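Local coordinates for hypothetical protein, IPT/TIG domain protein (Bacteroides ovatus, PDB 4HW6), which is of unknown function but, as a two-domain protein with an IPT/TIG domain and a six-bladed beta-propeller, may bind carbohydrate as an auxiliary nutrient-binding protein, at residues A[184-189]-A[231-236]; A[193-198]-A[210-215]. All coordinates share one frame; numbering follows the deposited sequence. Where two conformers were deposited one is given.

Contact 1. Residues A[184-189]-A[231-236]; sequences CADVNF and KTCAVH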
ATOM      1  N   CYS A 184      16.067 -11.484  10.016  1.00 15.95           N
ATOM      2  CA  CYS A 184      15.952 -10.177   9.358  1.00 15.34           C
ATOM      3  C   CYS A 184      14.742  -9.446   9.906  1.00 15.27           C
ATOM      4  O   CYS A 184      13.595  -9.825   9.610  1.00 13.16           O
ATOM      5  CB  CYS A 184      15.812 -10.321   7.842  1.00 18.00           C
ATOM      6  SG  CYS A 184      17.243 -11.020   7.009  1.00 20.02           S
ATOM      7  N   ALA A 185      14.991  -8.408  10.709  1.00 14.84           N
ATOM      8  CA  ALA A 185      13.916  -7.730  11.454  1.00 14.79           C
ATOM      9  C   ALA A 185      13.303  -6.520  10.761  1.00 14.60           C
ATOM     10  O   ALA A 185      12.183  -6.134  11.080  1.00 15.78           O
ATOM     11  CB  ALA A 185      14.431  -7.320  12.834  1.00 15.52           C
ATOM     12  N   ASP A 186      14.051  -5.871   9.874  1.00 14.40           N
ATOM     13  CA  ASP A 186      13.564  -4.689   9.172  1.00 14.60           C
ATOM     14  C   ASP A 186      14.437  -4.436   7.933  1.00 13.73           C
ATOM     15  O   ASP A 186      15.552  -4.949   7.824  1.00 14.27           O
ATOM     16  CB  ASP A 186      13.542  -3.464  10.111  1.00 16.15           C
ATOM     17  CG  ASP A 186      12.618  -2.315   9.603  1.00 19.22           C
ATOM     18  OD1 ASP A 186      11.827  -2.528   8.630  1.00 17.51           O
ATOM     19  OD2 ASP A 186      12.642  -1.205  10.220  1.00 20.44           O
ATOM     20  N   VAL A 187      13.906  -3.640   7.016  1.00 14.01           N
ATOM     21  CA  VAL A 187      14.602  -3.290   5.768  1.00 14.37           C
ATOM     22  C   VAL A 187      14.278  -1.842   5.458  1.00 15.87           C
ATOM     23  O   VAL A 187      13.156  -1.384   5.697  1.00 16.61           O
ATOM     24  CB  VAL A 187      14.231  -4.232   4.585  1.00 14.05           C
ATOM     25  CG1 VAL A 187      12.712  -4.270   4.344  1.00 13.61           C
ATOM     26  CG2 VAL A 187      14.989  -3.835   3.328  1.00 15.50           C
ATOM     27  N   ASN A 188      15.267  -1.113   4.977  1.00 14.08           N
ATOM     28  CA  ASN A 188      15.073   0.253   4.521  1.00 15.66           C
ATOM     29  C   ASN A 188      16.153   0.551   3.489  1.00 15.59           C
ATOM     30  O   ASN A 188      16.909  -0.343   3.121  1.00 16.59           O
ATOM     31  CB  ASN A 188      15.130   1.236   5.707  1.00 16.02           C
ATOM     32  CG  ASN A 188      14.283   2.467   5.490  1.00 17.85           C
ATOM     33  OD1 ASN A 188      14.181   3.003   4.363  1.00 17.96           O
ATOM     34  ND2 ASN A 188      13.658   2.936   6.566  1.00 17.49           N
ATOM     35  N   PHE A 189      16.201   1.784   2.999  1.00 16.94           N
ATOM     36  CA  PHE A 189      17.221   2.213   2.062  1.00 16.24           C
ATOM     37  C   PHE A 189      17.852   3.520   2.520  1.00 17.30           C
ATOM     38  O   PHE A 189      17.164   4.427   3.033  1.00 16.13           O
ATOM     39  CB  PHE A 189      16.620   2.376   0.664  1.00 17.07           C
ATOM     40  CG  PHE A 189      16.190   1.073   0.044  1.00 17.02           C
ATOM     41  CD1 PHE A 189      14.988   0.499   0.363  1.00 17.17           C
ATOM     42  CD2 PHE A 189      17.000   0.428  -0.858  1.00 18.22           C
ATOM     43  CE1 PHE A 189      14.629  -0.725  -0.174  1.00 17.69           C
ATOM     44  CE2 PHE A 189      16.639  -0.778  -1.403  1.00 18.42           C
ATOM     45  CZ  PHE A 189      15.447  -1.357  -1.067  1.00 17.48           C
ATOM     46  N   LYS A 231      15.844  -4.050  16.316  1.00 15.10           N
ATOM     47  CA  LYS A 231      14.466  -4.291  15.871  1.00 16.05           C
ATOM     48  C   LYS A 231      13.967  -3.528  14.640  1.00 15.36           C
ATOM     49  O   LYS A 231      13.013  -3.954  13.992  1.00 17.48           O
ATOM     50  CB  LYS A 231      13.502  -3.959  17.015  1.00 16.71           C
ATOM     51  CG  LYS A 231      13.695  -4.777  18.277  1.00 19.25           C
ATOM     52  CD  LYS A 231      13.542  -6.264  18.018  1.00 20.66           C
ATOM     53  CE  LYS A 231      13.492  -7.074  19.304  1.00 17.85           C
ATOM     54  NZ  LYS A 231      13.068  -8.467  18.993  1.00 18.17           N
ATOM     55  N   THR A 232      14.586  -2.404  14.337  1.00 14.20           N
ATOM     56  CA  THR A 232      14.043  -1.465  13.347  1.00 14.88           C
ATOM     57  C   THR A 232      15.159  -0.592  12.799  1.00 16.04           C
ATOM     58  O   THR A 232      16.200  -0.440  13.438  1.00 15.67           O
ATOM     59  CB  THR A 232      12.875  -0.617  13.939  1.00 17.69           C
ATOM     60  OG1 THR A 232      12.220   0.147  12.908  1.00 18.78           O
ATOM     61  CG2 THR A 232      13.336   0.318  15.044  1.00 16.43           C
ATOM     62  N   CYS A 233      14.966  -0.080  11.586  1.00 17.10           N
ATOM     63  CA  CYS A 233      15.946   0.806  10.922  1.00 17.73           C
ATOM     64  C   CYS A 233      15.206   1.904  10.142  1.00 21.82           C
ATOM     65  O   CYS A 233      14.735   1.689   9.029  1.00 29.73           O
ATOM     66  CB  CYS A 233      16.890   0.043   9.985  1.00 17.90           C
ATOM     67  SG  CYS A 233      16.142  -1.050   8.750  1.00 21.30           S
ATOM     68  N   ALA A 234      15.122   3.079  10.737  1.00 15.48           N
ATOM     69  CA  ALA A 234      14.386   4.187  10.150  1.00 15.28           C
ATOM     70  C   ALA A 234      15.379   5.233   9.662  1.00 14.64           C
ATOM     71  O   ALA A 234      16.087   5.854  10.456  1.00 16.88           O
ATOM     72  CB  ALA A 234      13.438   4.783  11.171  1.00 15.68           C
ATOM     73  N   VAL A 235      15.410   5.428   8.350  1.00 14.78           N
ATOM     74  CA  VAL A 235      16.365   6.322   7.717  1.00 14.67           C
ATOM     75  C   VAL A 235      15.767   7.713   7.608  1.00 14.72           C
ATOM     76  O   VAL A 235      14.772   7.906   6.913  1.00 15.25           O
ATOM     77  CB  VAL A 235      16.768   5.846   6.316  1.00 15.32           C
ATOM     78  CG1 VAL A 235      17.733   6.839   5.668  1.00 15.63           C
ATOM     79  CG2 VAL A 235      17.415   4.472   6.390  1.00 16.17           C
ATOM     80  N   HIS A 236      16.398   8.690   8.245  1.00 14.61           N
ATOM     81  CA  HIS A 236      15.888  10.066   8.215  1.00 14.54           C
ATOM     82  C   HIS A 236      16.049  10.655   6.819  1.00 15.77           C
ATOM     83  O   HIS A 236      17.144  10.604   6.243  1.00 15.59           O
ATOM     84  CB  HIS A 236      16.614  10.962   9.193  1.00 15.12           C
ATOM     85  CG  HIS A 236      15.965  12.307   9.360  1.00 16.07           C
ATOM     86  ND1 HIS A 236      16.248  13.382   8.548  1.00 16.51           N
ATOM     87  CD2 HIS A 236      15.038  12.737  10.247  1.00 15.79           C
ATOM     88  CE1 HIS A 236      15.524  14.415   8.933  1.00 17.40           C
ATOM     89  NE2 HIS A 236      14.752  14.042   9.938  1.00 16.04           N
TER
HETATM   90  O   HOH W   1      11.167  -6.165  14.130  1.00 23.24           O
HETATM   91  O   HOH W   2      12.179   0.591   8.197  1.00 26.78           O
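D186 reaches across to 231-236 with one carboxylate oxygen and uses it twice. Its OD2 accepts the backbone N-H of C233 (OD2 to N 2.9 Å, 165° at the hydrogen) and the hydroxyl of T232 (OD2 to OG1 3.0 Å); the donors meet it on the anti side, from opposite faces of the carboxylate plane. T232 OG1 also has a hydrogen bond with I278 N. A water 2.7 Å from D186 OD2 can donate to it and to C233 O. D186 OD1 stays with its own strand, taking a weak bond from V187 N. With chi1 at -150°, N188 swings CG roughly opposite its backbone N, which lets ND2 donate to C233 O at 3.0 Å, that oxygen lying close to the amide plane. N188 OD1 accepts from F189 N at 2.7 Å, so both ends of the amide are engaged and its flip is fixed. With an alanine here, C233 O would probably lose its side-chain donor, and V235 CG2, which rests 3.8 Å from N188 CG, would face a gap. Side chains thus bridge two segments only 8° from parallel, strand 184-189 inside one propeller blade and the chain leading into strand 234-235 of the next. Strand 184-189 pairs outward with 195-199; V187, N188 and F189 side chains all touch M145 of strand 143-146, while A234 packs on I278 of strand 276-280.

Contact 2. Residues A[193-198]-A[210-215]; sequences GDMVVV and YLFTRA
D194 and F212 both hold CG anti to their own carbonyl carbon (chi1 -64° and -66°), which carries the D194 carboxylate to the backbone of R214 and lays the F212 ring obliquely against V197. The contact is a beta hairpin, whose strands 195-199 and 207-212 are the middle two of a propeller blade; F212 lies on the second and D194 just ahead of the first. M195 and F212 form one hydrogen-bonded antiparallel pair, with M195 O to F212 N at 2.8 Å and a return bond from M195 N. V197 and Y210 form the next, and between them V196 and L211 are a non-hydrogen-bonded pair. On the face bearing M195, V197 and F212, V197 CG2 comes to 3.8 Å from F212 CE1. The selenomethionine M195 adds an oblique Met-aromatic contact, its SE 5.2 Å from the F212 ring centroid. The same ring makes a cation-pi contact with K177, and F164 packs against M195 and V197. Beyond the paired strands, D194 takes over from the backbone: its OD1 accepts R214 N at 2.8 Å through the anti lone pair, with an angle of 165° at the hydrogen. A water donates to D194 OD1 at 2.6 Å and accepts from A215 N at 3.0 Å, carrying the grip one residue further.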
ATOM      1  N   GLY A 193      20.652   5.018  -1.713  1.00 19.81           N
ATOM      2  CA  GLY A 193      19.880   3.952  -2.321  1.00 19.46           C
ATOM      3  C   GLY A 193      20.401   2.569  -1.969  1.00 19.11           C
ATOM      4  O   GLY A 193      19.948   1.585  -2.549  1.00 17.41           O
ATOM      5  N   ASP A 194      21.351   2.479  -1.031  1.00 18.34           N
ATOM      6  CA  ASP A 194      21.817   1.165  -0.567  1.00 19.28           C
ATOM      7  C   ASP A 194      20.757   0.549   0.358  1.00 17.49           C
ATOM      8  O   ASP A 194      20.007   1.262   1.030  1.00 17.87           O
ATOM      9  CB  ASP A 194      23.165   1.275   0.135  1.00 19.12           C
ATOM     10  CG  ASP A 194      24.277   1.744  -0.798  1.00 22.82           C
ATOM     11  OD1 ASP A 194      24.392   1.239  -1.943  1.00 22.25           O
ATOM     12  OD2 ASP A 194      25.043   2.639  -0.375  1.00 25.07           O
HETATM   13  N   MSE A 195      20.671  -0.775   0.369  1.00 17.43           N
HETATM   14  CA  MSE A 195      19.646  -1.457   1.169  1.00 16.71           C
HETATM   15  C   MSE A 195      20.168  -1.764   2.570  1.00 16.73           C
HETATM   16  O   MSE A 195      21.200  -2.375   2.696  1.00 20.25           O
HETATM   17  CB  MSE A 195      19.264  -2.763   0.482  1.00 18.70           C
HETATM   18  CG  MSE A 195      18.124  -3.507   1.134  1.00 18.98           C
HETATM   19 SE   MSE A 195      17.982  -5.299   0.327  0.75 23.04          SE
HETATM   20  CE  MSE A 195      17.206  -4.764  -1.366  1.00 26.78           C
ATOM     21  N   VAL A 196      19.439  -1.347   3.600  1.00 15.25           N
ATOM     22  CA  VAL A 196      19.769  -1.620   4.998  1.00 16.38           C
ATOM     23  C   VAL A 196      18.915  -2.775   5.483  1.00 14.75           C
ATOM     24  O   VAL A 196      17.717  -2.821   5.202  1.00 16.04           O
ATOM     25  CB  VAL A 196      19.454  -0.379   5.884  1.00 17.55           C
ATOM     26  CG1 VAL A 196      19.933  -0.577   7.319  1.00 20.95           C
ATOM     27  CG2 VAL A 196      20.073   0.869   5.284  1.00 23.19           C
ATOM     28  N   VAL A 197      19.527  -3.735   6.166  1.00 14.68           N
ATOM     29  CA  VAL A 197      18.787  -4.843   6.764  1.00 14.15           C
ATOM     30  C   VAL A 197      19.265  -5.035   8.205  1.00 15.13           C
ATOM     31  O   VAL A 197      20.480  -5.122   8.474  1.00 14.92           O
ATOM     32  CB  VAL A 197      18.993  -6.158   5.993  1.00 15.60           C
ATOM     33  CG1 VAL A 197      18.208  -7.288   6.655  1.00 16.32           C
ATOM     34  CG2 VAL A 197      18.589  -6.015   4.523  1.00 17.03           C
ATOM     35  N   VAL A 198      18.312  -5.110   9.120  1.00 13.96           N
ATOM     36  CA  VAL A 198      18.611  -5.322  10.526  1.00 13.98           C
ATOM     37  C   VAL A 198      18.633  -6.807  10.819  1.00 14.12           C
ATOM     38  O   VAL A 198      17.725  -7.525  10.415  1.00 15.07           O
ATOM     39  CB  VAL A 198      17.575  -4.608  11.426  1.00 14.48           C
ATOM     40  CG1 VAL A 198      17.772  -5.009  12.904  1.00 13.53           C
ATOM     41  CG2 VAL A 198      17.733  -3.108  11.252  1.00 16.34           C
ATOM     42  N   TYR A 210      23.240  -4.424   8.637  1.00 14.25           N
ATOM     43  CA  TYR A 210      23.970  -4.776   7.434  1.00 15.29           C
ATOM     44  C   TYR A 210      23.540  -3.872   6.295  1.00 16.15           C
ATOM     45  O   TYR A 210      22.450  -3.278   6.354  1.00 15.43           O
ATOM     46  CB  TYR A 210      23.674  -6.205   7.033  1.00 15.90           C
ATOM     47  CG  TYR A 210      24.274  -7.263   7.912  1.00 16.63           C
ATOM     48  CD1 TYR A 210      25.577  -7.711   7.687  1.00 18.15           C
ATOM     49  CD2 TYR A 210      23.555  -7.816   8.967  1.00 15.95           C
ATOM     50  CE1 TYR A 210      26.150  -8.686   8.468  1.00 18.73           C
ATOM     51  CE2 TYR A 210      24.131  -8.817   9.764  1.00 17.11           C
ATOM     52  CZ  TYR A 210      25.420  -9.254   9.496  1.00 18.43           C
ATOM     53  OH  TYR A 210      26.057 -10.243  10.254  1.00 18.61           O
ATOM     54  N   LEU A 211      24.400  -3.770   5.284  1.00 17.37           N
ATOM     55  CA  LEU A 211      24.099  -3.015   4.071  0.50 18.77           C
ATOM     56  C   LEU A 211      24.351  -3.888   2.849  1.00 19.25           C
ATOM     57  O   LEU A 211      25.371  -4.586   2.784  1.00 20.92           O
ATOM     58  CB  LEU A 211      24.981  -1.762   4.029  0.50 19.52           C
ATOM     59  CG  LEU A 211      24.800  -0.771   2.876  0.50 20.36           C
ATOM     60  CD1 LEU A 211      25.061   0.654   3.356  0.50 20.24           C
ATOM     61  CD2 LEU A 211      25.727  -1.121   1.723  0.50 19.42           C
ATOM     62  N   PHE A 212      23.438  -3.838   1.866  1.00 18.75           N
ATOM     63  CA  PHE A 212      23.669  -4.461   0.561  1.00 18.42           C
ATOM     64  C   PHE A 212      23.773  -3.327  -0.454  1.00 20.24           C
ATOM     65  O   PHE A 212      22.874  -2.478  -0.545  1.00 18.78           O
ATOM     66  CB  PHE A 212      22.540  -5.418   0.172  1.00 18.71           C
ATOM     67  CG  PHE A 212      22.439  -6.629   1.058  1.00 19.32           C
ATOM     68  CD1 PHE A 212      21.739  -6.571   2.278  1.00 19.73           C
ATOM     69  CD2 PHE A 212      23.037  -7.813   0.699  1.00 19.94           C
ATOM     70  CE1 PHE A 212      21.669  -7.679   3.101  1.00 19.92           C
ATOM     71  CE2 PHE A 212      22.963  -8.933   1.526  1.00 20.79           C
ATOM     72  CZ  PHE A 212      22.286  -8.862   2.721  1.00 19.72           C
ATOM     73  N   THR A 213      24.870  -3.289  -1.206  1.00 19.96           N
ATOM     74  CA  THR A 213      25.170  -2.096  -2.005  1.00 21.82           C
ATOM     75  C   THR A 213      24.374  -2.063  -3.304  1.00 22.68           C
ATOM     76  O   THR A 213      24.289  -3.054  -4.028  1.00 23.03           O
ATOM     77  CB  THR A 213      26.669  -1.979  -2.350  1.00 23.50           C
ATOM     78  OG1 THR A 213      27.048  -3.059  -3.201  1.00 24.52           O
ATOM     79  CG2 THR A 213      27.527  -2.002  -1.093  1.00 23.51           C
ATOM     80  N   ARG A 214      23.806  -0.902  -3.600  1.00 23.49           N
ATOM     81  CA  ARG A 214      23.091  -0.670  -4.861  1.00 24.76           C
ATOM     82  C   ARG A 214      24.002  -0.903  -6.078  1.00 25.26           C
ATOM     83  O   ARG A 214      23.572  -1.474  -7.077  1.00 26.30           O
ATOM     84  CB  ARG A 214      22.540   0.754  -4.889  1.00 26.63           C
ATOM     85  CG  ARG A 214      21.676   1.103  -6.102  1.00 28.83           C
ATOM     86  CD  ARG A 214      21.369   2.597  -6.081  1.00 31.19           C
ATOM     87  NE  ARG A 214      20.584   3.026  -7.233  1.00 35.39           N
ATOM     88  CZ  ARG A 214      20.472   4.291  -7.649  1.00 41.18           C
ATOM     89  NH1 ARG A 214      21.079   5.283  -7.001  1.00 46.03           N
ATOM     90  NH2 ARG A 214      19.733   4.574  -8.715  1.00 44.29           N
ATOM     91  N   ALA A 215      25.261  -0.479  -5.962  1.00 27.03           N
ATOM     92  CA  ALA A 215      26.237  -0.591  -7.050  1.00 29.03           C
ATOM     93  C   ALA A 215      26.516  -2.034  -7.482  1.00 30.61           C
ATOM     94  O   ALA A 215      26.874  -2.265  -8.629  1.00 33.02           O
ATOM     95  CB  ALA A 215      27.533   0.108  -6.670  1.00 28.54           C
TER
HETATM   96  O   HOH W   3      26.096   1.479  -3.911  1.00 26.65           O

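How the contacts relate
From the N terminus the chain first passes the IPT/TIG domain region and then enters the propeller, where strand 184-189 opens a four-stranded blade. The chain turns into 193-198 and doubles back through 210-215, so contact 2 closes a short hairpin loop inside that blade. Strand 221-226 completes the blade, and the chain then returns to the centre at 231-236, where contact 1 closes a longer loop enclosing contact 2. One contact therefore holds a blade together, the other joins it to the next. They meet directly: N188 O and V196 N are 2.8 Å apart, a probable hydrogen bond, and C233 CB packs on V198 CG2.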